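Local coordinates for protein CEP104 (Gallus gallus, PDB 5JO8) that probably binds tubulin or microtubules through its TOG domain and takes part in a protein interaction network at the centriole, at residues A[82-87]-A[116-121]; A[126-131]-A[168-173]; A[43-48]-A[61-66]; A[134-139]-A[159-164]; A[48-53]-A[87-92]. One frame throughout, in Å; residues are numbered along the deposited sequence.

Overall arrangement
All five contacts lie in one all-helical TOG domain and none has a hydrogen bond across it. Contacts 1 and 4 are fully buried, each pairing two helices through apolar groups. In contact 1 a tyrosine is also tied by its hydroxyl, whereas contact 4 depends on a single methionine methyl. Contacts 2, 3 and 5 are only partly buried; contact 2 joins a helix to a loop. Contacts 3 and 5 share helix 43-49 and lie about 7 Å apart between centres, while contacts 1 and 5 share helix 77-94. Contact 4 is nested inside the chain loop closed by contact 2, and both use helix 125-142.

Contact 1 of 5, residues A[82-87]-A[116-121]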
# COMPACT_ATOMS: atom_id res chain seq x y z
N ASN A 82 14.71 13.84 11.03
CA ASN A 82 14.98 12.73 11.94
C ASN A 82 13.71 12.32 12.68
O ASN A 82 13.48 11.13 12.92
CB ASN A 82 16.08 13.10 12.94
CG ASN A 82 17.42 13.29 12.28
OD1 ASN A 82 17.66 12.78 11.18
ND2 ASN A 82 18.30 14.02 12.94
N MET A 83 12.90 13.29 13.05
CA MET A 83 11.66 13.00 13.74
C MET A 83 10.69 12.25 12.83
O MET A 83 10.02 11.32 13.27
CB MET A 83 11.02 14.28 14.25
CG MET A 83 9.84 14.03 15.15
SD MET A 83 9.28 15.55 15.93
CE MET A 83 10.77 16.07 16.78
N LEU A 84 10.61 12.67 11.57
CA LEU A 84 9.77 11.98 10.60
C LEU A 84 10.25 10.55 10.45
O LEU A 84 9.45 9.62 10.44
CB LEU A 84 9.80 12.67 9.23
CG LEU A 84 9.03 11.98 8.10
CD1 LEU A 84 8.53 12.99 7.10
CD2 LEU A 84 9.85 10.90 7.38
N ARG A 85 11.56 10.36 10.29
CA ARG A 85 12.07 9.02 10.08
C ARG A 85 11.79 8.13 11.29
O ARG A 85 11.42 6.97 11.14
CB ARG A 85 13.56 9.06 9.75
CG ARG A 85 13.90 9.94 8.56
CD ARG A 85 13.40 9.34 7.25
NE ARG A 85 13.82 10.11 6.07
CZ ARG A 85 14.77 9.73 5.22
NH1 ARG A 85 15.42 8.59 5.41
NH2 ARG A 85 15.06 10.50 4.18
N ALA A 86 11.94 8.68 12.49
CA ALA A 86 11.67 7.91 13.69
C ALA A 86 10.18 7.57 13.81
O ALA A 86 9.82 6.47 14.24
CB ALA A 86 12.15 8.67 14.93
N ALA A 87 9.33 8.51 13.43
CA ALA A 87 7.88 8.28 13.48
C ALA A 87 7.48 7.18 12.50
O ALA A 87 6.67 6.32 12.83
CB ALA A 87 7.12 9.57 13.19
N GLN A 116 0.18 16.58 6.18
CA GLN A 116 0.29 17.79 6.98
C GLN A 116 1.72 18.18 7.30
O GLN A 116 2.12 19.32 7.05
CB GLN A 116 -0.50 17.66 8.28
CG GLN A 116 -1.99 17.49 8.07
CD GLN A 116 -2.76 17.46 9.38
OE1 GLN A 116 -2.78 18.44 10.12
NE2 GLN A 116 -3.37 16.33 9.68
N TYR A 117 2.48 17.25 7.86
CA TYR A 117 3.80 17.53 8.41
C TYR A 117 4.83 17.86 7.33
O TYR A 117 5.50 18.90 7.39
CB TYR A 117 4.25 16.32 9.23
CG TYR A 117 5.56 16.44 9.97
CD1 TYR A 117 5.60 16.92 11.27
CD2 TYR A 117 6.74 15.98 9.40
CE1 TYR A 117 6.80 16.99 11.97
CE2 TYR A 117 7.93 16.02 10.09
CZ TYR A 117 7.96 16.54 11.37
OH TYR A 117 9.15 16.55 12.04
N VAL A 118 4.99 16.98 6.36
CA VAL A 118 5.89 17.27 5.24
C VAL A 118 5.61 18.62 4.56
O VAL A 118 6.53 19.43 4.42
CB VAL A 118 5.98 16.10 4.25
CG1 VAL A 118 6.81 16.50 3.03
CG2 VAL A 118 6.60 14.90 4.93
N PRO A 119 4.34 18.90 4.19
CA PRO A 119 4.09 20.21 3.58
C PRO A 119 4.28 21.39 4.53
O PRO A 119 4.80 22.43 4.10
CB PRO A 119 2.61 20.14 3.17
CG PRO A 119 2.30 18.72 3.10
CD PRO A 119 3.16 18.02 4.09
N LYS A 120 3.87 21.23 5.79
CA LYS A 120 4.03 22.30 6.79
C LYS A 120 5.49 22.74 6.89
O LYS A 120 5.79 23.94 6.94
CB LYS A 120 3.54 21.83 8.17
CG LYS A 120 3.77 22.83 9.31
CD LYS A 120 3.24 22.26 10.63
CE LYS A 120 3.66 23.11 11.84
NZ LYS A 120 3.22 22.48 13.13
N HIS A 121 6.39 21.76 6.88
CA HIS A 121 7.81 22.01 7.13
C HIS A 121 8.66 22.04 5.85
O HIS A 121 9.88 22.17 5.92
CB HIS A 121 8.36 20.97 8.11
CG HIS A 121 7.72 21.04 9.46
ND1 HIS A 121 7.92 22.10 10.32
CD2 HIS A 121 6.87 20.19 10.09
CE1 HIS A 121 7.22 21.90 11.43
NE2 HIS A 121 6.58 20.75 11.31
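Two antiparallel helices of the TOG domain's helical solenoid meet here, with Met83 and Leu84 of helix 77-94 facing Tyr117 and Val118 of helix 100-121. Over these short segments the axes run at 173° and approach to 11.7 Å at the closest, a wide spacing bridged by side chains. Tyr117 and Leu84 share most of this. With CG anti to the backbone N (chi1 -176°), the tyrosine ring extends across the interface. Met83 crosses it at about a right angle, and its CB lies 3.7 Å from Tyr117 OH. That hydroxyl is hydrogen-bonded to the backbone oxygen of Leu80, one turn before Leu84 on the same helix, which fixes the far end of the ring. One face of the ring is covered by His121, whose CD2 sits 3.6 Å above the plane, offset toward the rim. Leu84 approaches the ring obliquely, CB being 3.9 Å from Tyr117 CE2. All four touching residues are buried, and Leu68 of helix 54-69 touches both Met83 and Tyr117. Arg85 forms a salt bridge with Glu127 of helix 125-142. The tightest point of the interface is purely aliphatic: Leu84 CD1 presses against Val118 CG2 at 3.5 Å, below the usual methyl spacing.

Contact 2 of 5, residues A[126-131]-A[168-173]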
# COMPACT_ATOMS: atom_id res chain seq x y z
N LEU A 126 11.03 13.84 -1.42
CA LEU A 126 11.85 12.69 -1.04
C LEU A 126 11.34 12.10 0.28
O LEU A 126 11.29 10.88 0.45
CB LEU A 126 13.34 13.08 -0.94
CG LEU A 126 14.44 12.04 -0.65
CD1 LEU A 126 15.79 12.69 -0.92
CD2 LEU A 126 14.44 11.50 0.77
N GLU A 127 10.96 12.97 1.21
CA GLU A 127 10.47 12.50 2.50
C GLU A 127 9.11 11.83 2.34
O GLU A 127 8.86 10.79 2.94
CB GLU A 127 10.40 13.63 3.52
CG GLU A 127 11.78 14.21 3.81
CD GLU A 127 12.74 13.17 4.36
OE1 GLU A 127 12.31 12.29 5.14
OE2 GLU A 127 13.95 13.21 4.02
N THR A 128 8.25 12.42 1.50
CA THR A 128 6.95 11.80 1.21
C THR A 128 7.16 10.40 0.65
O THR A 128 6.48 9.45 1.03
CB THR A 128 6.18 12.61 0.18
OG1 THR A 128 6.21 13.99 0.56
CG2 THR A 128 4.73 12.14 0.08
N SER A 129 8.10 10.29 -0.28
CA SER A 129 8.43 9.02 -0.91
C SER A 129 8.87 7.99 0.13
O SER A 129 8.41 6.85 0.11
CB SER A 129 9.53 9.20 -1.95
OG SER A 129 9.96 7.95 -2.44
N HIS A 130 9.76 8.40 1.03
CA HIS A 130 10.20 7.54 2.12
C HIS A 130 8.99 7.03 2.93
O HIS A 130 8.91 5.83 3.25
CB HIS A 130 11.16 8.30 3.03
CG HIS A 130 11.56 7.54 4.25
ND1 HIS A 130 12.65 6.68 4.27
CD2 HIS A 130 11.03 7.51 5.50
CE1 HIS A 130 12.77 6.17 5.48
NE2 HIS A 130 11.80 6.64 6.24
N CYS A 131 8.05 7.92 3.25
CA CYS A 131 6.88 7.51 4.05
C CYS A 131 6.09 6.42 3.35
O CYS A 131 5.67 5.45 3.99
CB CYS A 131 5.94 8.69 4.30
SG CYS A 131 6.65 9.99 5.35
N LYS A 168 -0.06 11.27 -5.11
CA LYS A 168 -0.36 10.99 -6.52
C LYS A 168 0.78 11.32 -7.53
O LYS A 168 1.13 10.47 -8.34
CB LYS A 168 -1.70 11.63 -6.93
CG LYS A 168 -2.20 11.16 -8.29
CD LYS A 168 -3.66 11.53 -8.51
CE LYS A 168 -4.16 11.07 -9.88
NZ LYS A 168 -5.65 11.13 -9.99
N PRO A 169 1.39 12.52 -7.44
CA PRO A 169 2.43 12.84 -8.41
C PRO A 169 3.69 11.96 -8.31
O PRO A 169 4.50 11.95 -9.24
CB PRO A 169 2.80 14.29 -8.08
CG PRO A 169 1.69 14.82 -7.27
CD PRO A 169 1.11 13.66 -6.54
N LEU A 170 3.87 11.25 -7.20
CA LEU A 170 5.02 10.36 -7.03
C LEU A 170 4.92 9.09 -7.86
O LEU A 170 5.93 8.42 -8.12
CB LEU A 170 5.19 9.98 -5.56
CG LEU A 170 5.44 11.12 -4.58
CD1 LEU A 170 5.52 10.56 -3.17
CD2 LEU A 170 6.71 11.86 -4.97
N GLN A 171 3.70 8.72 -8.24
CA GLN A 171 3.45 7.53 -9.06
C GLN A 171 4.06 6.26 -8.46
O GLN A 171 4.60 5.42 -9.17
CB GLN A 171 3.96 7.77 -10.49
CG GLN A 171 3.31 8.98 -11.14
CD GLN A 171 4.00 9.38 -12.43
OE1 GLN A 171 5.21 9.23 -12.58
NE2 GLN A 171 3.22 9.91 -13.36
N ILE A 172 3.96 6.14 -7.14
CA ILE A 172 4.58 5.05 -6.40
C ILE A 172 3.57 3.93 -6.23
O ILE A 172 3.86 2.77 -6.49
CB ILE A 172 5.08 5.52 -5.00
CG1 ILE A 172 6.31 6.41 -5.13
CG2 ILE A 172 5.38 4.32 -4.09
CD1 ILE A 172 6.73 7.04 -3.81
N VAL A 173 2.38 4.30 -5.79
CA VAL A 173 1.40 3.28 -5.42
C VAL A 173 1.02 2.38 -6.59
O VAL A 173 1.04 1.16 -6.44
CB VAL A 173 0.19 3.88 -4.68
CG1 VAL A 173 -0.79 2.79 -4.31
CG2 VAL A 173 0.66 4.61 -3.42
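Leu170, Ser129 and Ile172 bury the most surface in this contact, 50, 41 and 29 Å² respectively. Leu170 points its CB toward segment 126-131, and its CD1 methyl is the working atom. That methyl rests 3.7 Å from Thr128 CG2 and 3.9 Å from the backbone N of Ser129. Leu170 therefore touches the helix through one branch, at the junction of two successive residues. With CG anti to the carbonyl carbon (chi1 -61°), the leucine is carried from a short 3-10 turn, residues 168-170, onto the flank of helix 125-142. In the helical array of the TOG domain, this places the loop between helices 148-163 and 173-177 against the beginning of helix 125-142. Ile172, two residues further on, supplies a second methyl: its CD1 lies 3.9 Å from Ser129 CA. The nearby Ser129 OG is 3.6 Å from the same CD1, but this serine was modelled in two conformers and that approach is correspondingly uncertain. Ile172 also packs on Val132 and Glu133, further along the same helix. Thr128 is the buried member of the group, touching Ile114 and Val118 of helix 100-121, whereas Leu170, Ser129 and Ile172 remain partly exposed.

Contact 3 of 5, residues A[43-48]-A[61-66]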
# COMPACT_ATOMS: atom_id res chain seq x y z
N GLU A 43 13.13 6.95 25.57
CA GLU A 43 12.93 5.52 25.76
C GLU A 43 11.54 5.19 26.30
O GLU A 43 10.98 4.14 25.97
CB GLU A 43 14.03 4.92 26.65
CG GLU A 43 13.89 3.42 26.85
CD GLU A 43 15.11 2.80 27.50
OE1 GLU A 43 16.14 3.49 27.62
OE2 GLU A 43 15.02 1.61 27.88
N ALA A 44 10.96 6.08 27.11
CA ALA A 44 9.65 5.83 27.70
C ALA A 44 8.57 5.65 26.63
O ALA A 44 7.79 4.69 26.67
CB ALA A 44 9.27 6.95 28.67
N LEU A 45 8.55 6.57 25.67
CA LEU A 45 7.58 6.49 24.58
C LEU A 45 7.80 5.22 23.76
O LEU A 45 6.84 4.52 23.44
CB LEU A 45 7.65 7.73 23.68
CG LEU A 45 6.61 7.82 22.56
CD1 LEU A 45 6.29 9.28 22.26
CD2 LEU A 45 7.09 7.11 21.29
N VAL A 46 9.05 4.95 23.40
CA VAL A 46 9.34 3.77 22.57
C VAL A 46 8.98 2.49 23.31
O VAL A 46 8.43 1.55 22.72
CB VAL A 46 10.79 3.79 22.05
CG1 VAL A 46 11.13 2.48 21.35
CG2 VAL A 46 11.00 4.96 21.12
N SER A 47 9.28 2.44 24.60
CA SER A 47 8.88 1.30 25.41
C SER A 47 7.37 1.10 25.35
O SER A 47 6.88 -0.04 25.30
CB SER A 47 9.33 1.47 26.86
OG SER A 47 10.75 1.50 26.93
N GLY A 48 6.62 2.20 25.36
CA GLY A 48 5.17 2.12 25.18
C GLY A 48 4.80 1.51 23.83
O GLY A 48 3.95 0.62 23.76
N LEU A 61 1.65 5.89 19.98
CA LEU A 61 1.46 6.42 18.64
C LEU A 61 0.72 7.76 18.63
O LEU A 61 1.04 8.65 17.83
CB LEU A 61 0.71 5.38 17.79
CG LEU A 61 1.47 4.06 17.65
CD1 LEU A 61 0.53 2.98 17.11
CD2 LEU A 61 2.71 4.19 16.76
N LEU A 62 -0.27 7.90 19.50
CA LEU A 62 -0.97 9.17 19.64
C LEU A 62 -0.06 10.25 20.22
O LEU A 62 -0.20 11.43 19.88
CB LEU A 62 -2.24 8.99 20.48
CG LEU A 62 -3.26 8.07 19.80
CD1 LEU A 62 -4.51 7.89 20.66
CD2 LEU A 62 -3.62 8.60 18.40
N ALA A 63 0.88 9.86 21.06
CA ALA A 63 1.85 10.82 21.60
C ALA A 63 2.81 11.29 20.51
O ALA A 63 3.22 12.45 20.50
CB ALA A 63 2.63 10.23 22.77
N VAL A 64 3.18 10.38 19.61
CA VAL A 64 4.03 10.74 18.49
C VAL A 64 3.28 11.70 17.59
O VAL A 64 3.86 12.69 17.13
CB VAL A 64 4.51 9.49 17.73
CG1 VAL A 64 5.22 9.87 16.43
CG2 VAL A 64 5.42 8.66 18.61
N TYR A 65 2.00 11.42 17.35
CA TYR A 65 1.17 12.31 16.56
C TYR A 65 1.18 13.71 17.18
O TYR A 65 1.41 14.70 16.49
CB TYR A 65 -0.27 11.77 16.50
CG TYR A 65 -1.27 12.77 15.97
CD1 TYR A 65 -1.88 13.69 16.84
CD2 TYR A 65 -1.60 12.82 14.63
CE1 TYR A 65 -2.77 14.62 16.37
CE2 TYR A 65 -2.51 13.76 14.15
CZ TYR A 65 -3.09 14.65 15.04
OH TYR A 65 -3.98 15.59 14.60
N LYS A 66 0.93 13.79 18.48
CA LYS A 66 0.96 15.08 19.16
C LYS A 66 2.33 15.78 19.07
O LYS A 66 2.40 16.98 18.80
CB LYS A 66 0.56 14.92 20.63
CG LYS A 66 0.58 16.22 21.40
CD LYS A 66 -0.05 16.02 22.77
CE LYS A 66 0.06 17.27 23.62
NZ LYS A 66 -0.72 18.40 23.06
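Leu45 and Ala63 mark the nearest backbone approach between segments 43-48 and 61-66, their CA atoms standing 7.8 Å apart. The two segments belong to helices 43-49 and 54-69, consecutive helices near the beginning of the TOG domain's helical array, and they meet through a small apolar patch. Leu45 is its centre, contributing 60 Å² of the 114 Å² buried in total. Because its CG is anti to the backbone N (chi1 -175°), the leucine extends from helix 43-49 and presents both terminal methyls to the other helix. CD1 lies 3.8 Å from both Ala63 CB and Val64 CG2, so this branch spans two neighbouring residues. Within segment 61-66, CD2 meets Val64, through its CG2 methyl, and the two side chains cross at about a right angle. Val64 CG2 thus contacts both arms of the leucine fork. Ala63 sits at the margin; it and Leu45 are partly exposed, whereas Val64 is buried. On the inner side Leu90 of helix 77-94 touches both Leu45 and Val64, and Leu109 of helix 100-121 also packs on the valine, so the patch merges with a larger hydrophobic layer.

Away from the interface, Glu43 O accepts two bonds from Ser47, one from its backbone N and one from its OG at 2.8 Å. The hydroxyl comes from above the carbonyl plane, 42° out of it. Back in the patch itself, the shortest approach is between Leu45 CD2 and Val64 CG2, at 3.5 Å.

Contact 4 of 5, residues A[134-139]-A[159-164]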
# COMPACT_ATOMS: atom_id res chain seq x y z
N LYS A 134 8.15 2.96 2.90
CA LYS A 134 8.37 2.21 4.14
C LYS A 134 7.10 1.58 4.70
O LYS A 134 7.17 0.70 5.55
CB LYS A 134 9.02 3.10 5.21
CG LYS A 134 10.45 3.53 4.88
CD LYS A 134 11.35 2.32 4.71
CE LYS A 134 12.73 2.74 4.24
NZ LYS A 134 13.64 1.57 4.03
N THR A 135 5.94 2.05 4.25
CA THR A 135 4.68 1.60 4.83
C THR A 135 3.78 0.81 3.88
O THR A 135 3.03 -0.06 4.32
CB THR A 135 3.87 2.79 5.40
OG1 THR A 135 3.53 3.70 4.34
CG2 THR A 135 4.69 3.51 6.45
N LEU A 136 3.84 1.12 2.59
CA LEU A 136 2.97 0.43 1.63
C LEU A 136 3.10 -1.10 1.66
O LEU A 136 2.07 -1.78 1.59
CB LEU A 136 3.17 0.99 0.22
CG LEU A 136 2.22 0.46 -0.86
CD1 LEU A 136 0.75 0.64 -0.48
CD2 LEU A 136 2.53 1.17 -2.17
N PRO A 137 4.32 -1.65 1.76
CA PRO A 137 4.38 -3.12 1.79
C PRO A 137 3.64 -3.72 2.98
O PRO A 137 2.92 -4.72 2.83
CB PRO A 137 5.88 -3.40 1.90
CG PRO A 137 6.51 -2.22 1.22
CD PRO A 137 5.66 -1.05 1.64
N GLY A 138 3.77 -3.11 4.14
CA GLY A 138 3.05 -3.57 5.30
C GLY A 138 1.54 -3.41 5.17
O GLY A 138 0.77 -4.27 5.61
N LEU A 139 1.11 -2.29 4.58
CA LEU A 139 -0.32 -2.05 4.38
C LEU A 139 -0.87 -3.11 3.44
O LEU A 139 -1.96 -3.66 3.67
CB LEU A 139 -0.56 -0.66 3.81
CG LEU A 139 -0.29 0.48 4.79
CD1 LEU A 139 -0.19 1.78 4.03
CD2 LEU A 139 -1.41 0.55 5.83
N GLN A 159 -6.08 2.92 -1.17
CA GLN A 159 -6.80 3.63 -2.21
C GLN A 159 -6.75 5.15 -1.96
O GLN A 159 -6.44 5.92 -2.88
CB GLN A 159 -8.24 3.10 -2.28
CG GLN A 159 -9.04 3.52 -3.49
CD GLN A 159 -10.50 3.10 -3.38
OE1 GLN A 159 -11.37 3.61 -4.09
NE2 GLN A 159 -10.78 2.16 -2.48
N GLU A 160 -7.01 5.57 -0.72
CA GLU A 160 -7.02 6.98 -0.37
C GLU A 160 -5.62 7.57 -0.46
O GLU A 160 -5.43 8.67 -0.98
CB GLU A 160 -7.62 7.20 1.03
CG GLU A 160 -9.12 6.88 1.13
CD GLU A 160 -9.72 7.23 2.47
OE1 GLU A 160 -10.29 6.33 3.12
OE2 GLU A 160 -9.63 8.41 2.88
N MET A 161 -4.63 6.82 0.03
CA MET A 161 -3.25 7.30 -0.01
C MET A 161 -2.77 7.52 -1.44
O MET A 161 -2.06 8.48 -1.71
CB MET A 161 -2.31 6.35 0.74
CG MET A 161 -0.85 6.81 0.74
SD MET A 161 0.17 5.88 1.89
CE MET A 161 0.10 4.22 1.21
N ALA A 162 -3.17 6.64 -2.35
CA ALA A 162 -2.79 6.76 -3.76
C ALA A 162 -3.27 8.07 -4.39
O ALA A 162 -2.64 8.60 -5.32
CB ALA A 162 -3.32 5.56 -4.56
N LEU A 163 -4.38 8.59 -3.89
CA LEU A 163 -5.01 9.76 -4.49
C LEU A 163 -4.76 11.09 -3.75
O LEU A 163 -5.15 12.16 -4.23
CB LEU A 163 -6.51 9.46 -4.69
CG LEU A 163 -6.64 8.28 -5.67
CD1 LEU A 163 -7.86 7.42 -5.45
CD2 LEU A 163 -6.60 8.79 -7.10
N TRP A 164 -4.07 11.04 -2.61
CA TRP A 164 -3.71 12.27 -1.91
C TRP A 164 -2.84 13.13 -2.81
O TRP A 164 -1.97 12.62 -3.51
CB TRP A 164 -2.97 12.02 -0.60
CG TRP A 164 -3.80 11.36 0.44
CD1 TRP A 164 -5.17 11.41 0.57
CD2 TRP A 164 -3.31 10.53 1.49
NE1 TRP A 164 -5.55 10.64 1.65
CE2 TRP A 164 -4.44 10.10 2.23
CE3 TRP A 164 -2.04 10.11 1.89
CZ2 TRP A 164 -4.32 9.26 3.34
CZ3 TRP A 164 -1.92 9.28 2.98
CH2 TRP A 164 -3.06 8.86 3.70
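Glu160 O takes the N-H of Leu163 at 3.1 Å and a weak second bond from Trp164 N at 3.2 Å, so one sound and one weak bond converge on it, toward the C-terminal part of helix 148-163. The same oxygen lies 3.1 Å above the plane of the Trp164 indole, offset toward its rim, and Met161 CA sits over the centre of that face. The indole thereby folds back on the turn from which Met161 reaches across to segment 134-139.

Met161 carries the whole of the cross-contact, with 62 Å² of its surface covered. Its chain runs outward from the helix and then turns about the CG-SD bond (chi3 64°), which sets the CE methyl against the ends of both leucines, Leu136 and Leu139. CE is 3.7 Å from Leu139 CD1 and 4.0 Å from Leu136 CD1; both leucines approach obliquely, each with one methyl. The backbones are kept well apart, the CA atoms of Leu136 and Met161 being separated by 9.4 Å. Met161 was deposited in two conformers, so these distances describe one of them.

On the leucine side the helix is kinked: the N atoms of Pro137 and Gly138 make no bond to the preceding turn. Helical pairing resumes at Leu139, whose N bonds to Thr135 O, and Thr135 OG1 is held by Cys131 O. Leu107 of helix 100-121 packs on Leu139, and Val173 of helix 173-177 on Leu136. This end-on apolar meeting of methyl groups joins consecutive helices 125-142 and 148-163 near the centre of the chain, within the stacked-helix array of the TOG domain.

Contact 5 of 5, residues A[48-53]-A[87-92]; sequences GAYSKS and AIFLVR
Tyr50 and Phe89 make the close part of this contact, while Ala49 and Leu90 form a looser but more deeply buried one. The Tyr50 hydroxyl reaches the rim of the phenyl ring, 3.4 Å from both Phe89 CE1 and Phe89 CZ and near the plane of that ring. The side chains cross at about a right angle, and Phe89 CE1 in turn lies at the edge of the tyrosine ring. The tyrosine oxygen has its polar partner outside, a hydrogen bond to Glu33, and Arg93 makes a cation-pi contact with the ring. Phe89 itself is extended from its helix, CG anti to the backbone N (chi1 175°), which brings its far edge up to the hydroxyl.

The aliphatic half is less close. Leu90 CD2 stands 4.0 Å from Ala49 CB and 4.5 Å from Tyr50 CE1, although both Ala49 and Leu90 are buried. Tyr50 and Phe89, by contrast, are partly exposed and form the solvent-facing side. The chain turns away here through an ST turn, in which Ser51 OG accepts the N-H of Ser53 at 2.8 Å; Ser53 then occupies the N-cap position of helix 54-69.

The end of helix 43-49 thus lies against helix 77-94, with Ala60 of helix 54-69 beside Ala49, while Ile88 and Val91 of helix 77-94 pack toward helices 100-121 and 125-142.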
# COMPACT_ATOMS: atom_id res chain seq x y z
N GLY A 48 6.62 2.20 25.36
CA GLY A 48 5.17 2.12 25.18
C GLY A 48 4.80 1.51 23.83
O GLY A 48 3.95 0.62 23.76
N ALA A 49 5.43 1.98 22.77
CA ALA A 49 5.17 1.46 21.42
C ALA A 49 5.45 -0.05 21.29
O ALA A 49 4.81 -0.74 20.50
CB ALA A 49 5.97 2.24 20.37
N TYR A 50 6.41 -0.54 22.07
CA TYR A 50 6.79 -1.96 22.02
C TYR A 50 6.06 -2.79 23.07
O TYR A 50 6.27 -4.00 23.15
CB TYR A 50 8.30 -2.12 22.23
CG TYR A 50 9.16 -1.93 21.00
CD1 TYR A 50 9.32 -0.68 20.42
CD2 TYR A 50 9.86 -3.00 20.45
CE1 TYR A 50 10.12 -0.51 19.31
CE2 TYR A 50 10.66 -2.83 19.33
CZ TYR A 50 10.79 -1.59 18.77
OH TYR A 50 11.58 -1.40 17.65
N SER A 51 5.20 -2.15 23.86
CA SER A 51 4.55 -2.82 24.99
C SER A 51 3.62 -3.96 24.56
O SER A 51 3.01 -3.92 23.49
CB SER A 51 3.77 -1.82 25.83
OG SER A 51 2.99 -2.47 26.83
N LYS A 52 3.51 -4.97 25.41
CA LYS A 52 2.55 -6.05 25.18
C LYS A 52 1.13 -5.57 25.49
O LYS A 52 0.15 -6.21 25.12
CB LYS A 52 2.91 -7.29 26.00
CG LYS A 52 4.17 -7.99 25.52
CD LYS A 52 4.04 -8.44 24.07
CE LYS A 52 5.35 -8.97 23.52
NZ LYS A 52 6.42 -7.93 23.50
N SER A 53 1.03 -4.42 26.15
CA SER A 53 -0.26 -3.80 26.44
C SER A 53 -0.71 -2.91 25.28
O SER A 53 -0.04 -1.94 24.93
CB SER A 53 -0.16 -2.98 27.72
OG SER A 53 -1.23 -2.07 27.82
N ALA A 87 9.33 8.51 13.43
CA ALA A 87 7.88 8.28 13.48
C ALA A 87 7.48 7.18 12.50
O ALA A 87 6.67 6.32 12.83
CB ALA A 87 7.12 9.57 13.19
N ILE A 88 8.07 7.21 11.30
CA ILE A 88 7.79 6.20 10.28
C ILE A 88 8.28 4.83 10.72
O ILE A 88 7.62 3.82 10.46
CB ILE A 88 8.33 6.63 8.88
CG1 ILE A 88 7.53 7.82 8.32
CG2 ILE A 88 8.36 5.47 7.90
CD1 ILE A 88 6.03 7.53 8.01
N PHE A 89 9.41 4.77 11.41
CA PHE A 89 9.89 3.53 12.00
C PHE A 89 8.81 2.92 12.91
O PHE A 89 8.52 1.71 12.83
CB PHE A 89 11.19 3.79 12.80
CG PHE A 89 11.69 2.58 13.55
CD1 PHE A 89 11.28 2.32 14.84
CD2 PHE A 89 12.58 1.69 12.95
CE1 PHE A 89 11.72 1.20 15.53
CE2 PHE A 89 13.03 0.57 13.64
CZ PHE A 89 12.59 0.33 14.93
N LEU A 90 8.20 3.74 13.75
CA LEU A 90 7.15 3.26 14.65
C LEU A 90 5.87 2.92 13.90
O LEU A 90 5.20 1.94 14.23
CB LEU A 90 6.89 4.27 15.78
CG LEU A 90 8.10 4.48 16.69
CD1 LEU A 90 7.81 5.57 17.72
CD2 LEU A 90 8.51 3.19 17.41
N VAL A 91 5.53 3.71 12.89
CA VAL A 91 4.37 3.44 12.03
C VAL A 91 4.51 2.08 11.37
O VAL A 91 3.55 1.30 11.33
CB VAL A 91 4.17 4.53 10.98
CG1 VAL A 91 3.16 4.10 9.92
CG2 VAL A 91 3.71 5.82 11.63
N ARG A 92 5.69 1.80 10.83
CA ARG A 92 5.93 0.57 10.08
C ARG A 92 5.67 -0.65 10.96
O ARG A 92 5.08 -1.64 10.52
CB ARG A 92 7.36 0.58 9.55
CG ARG A 92 7.71 -0.57 8.62
CD ARG A 92 9.17 -0.49 8.20
NE ARG A 92 9.50 -1.40 7.11
CZ ARG A 92 10.70 -1.45 6.53
NH1 ARG A 92 10.91 -2.31 5.54
NH2 ARG A 92 11.67 -0.65 6.93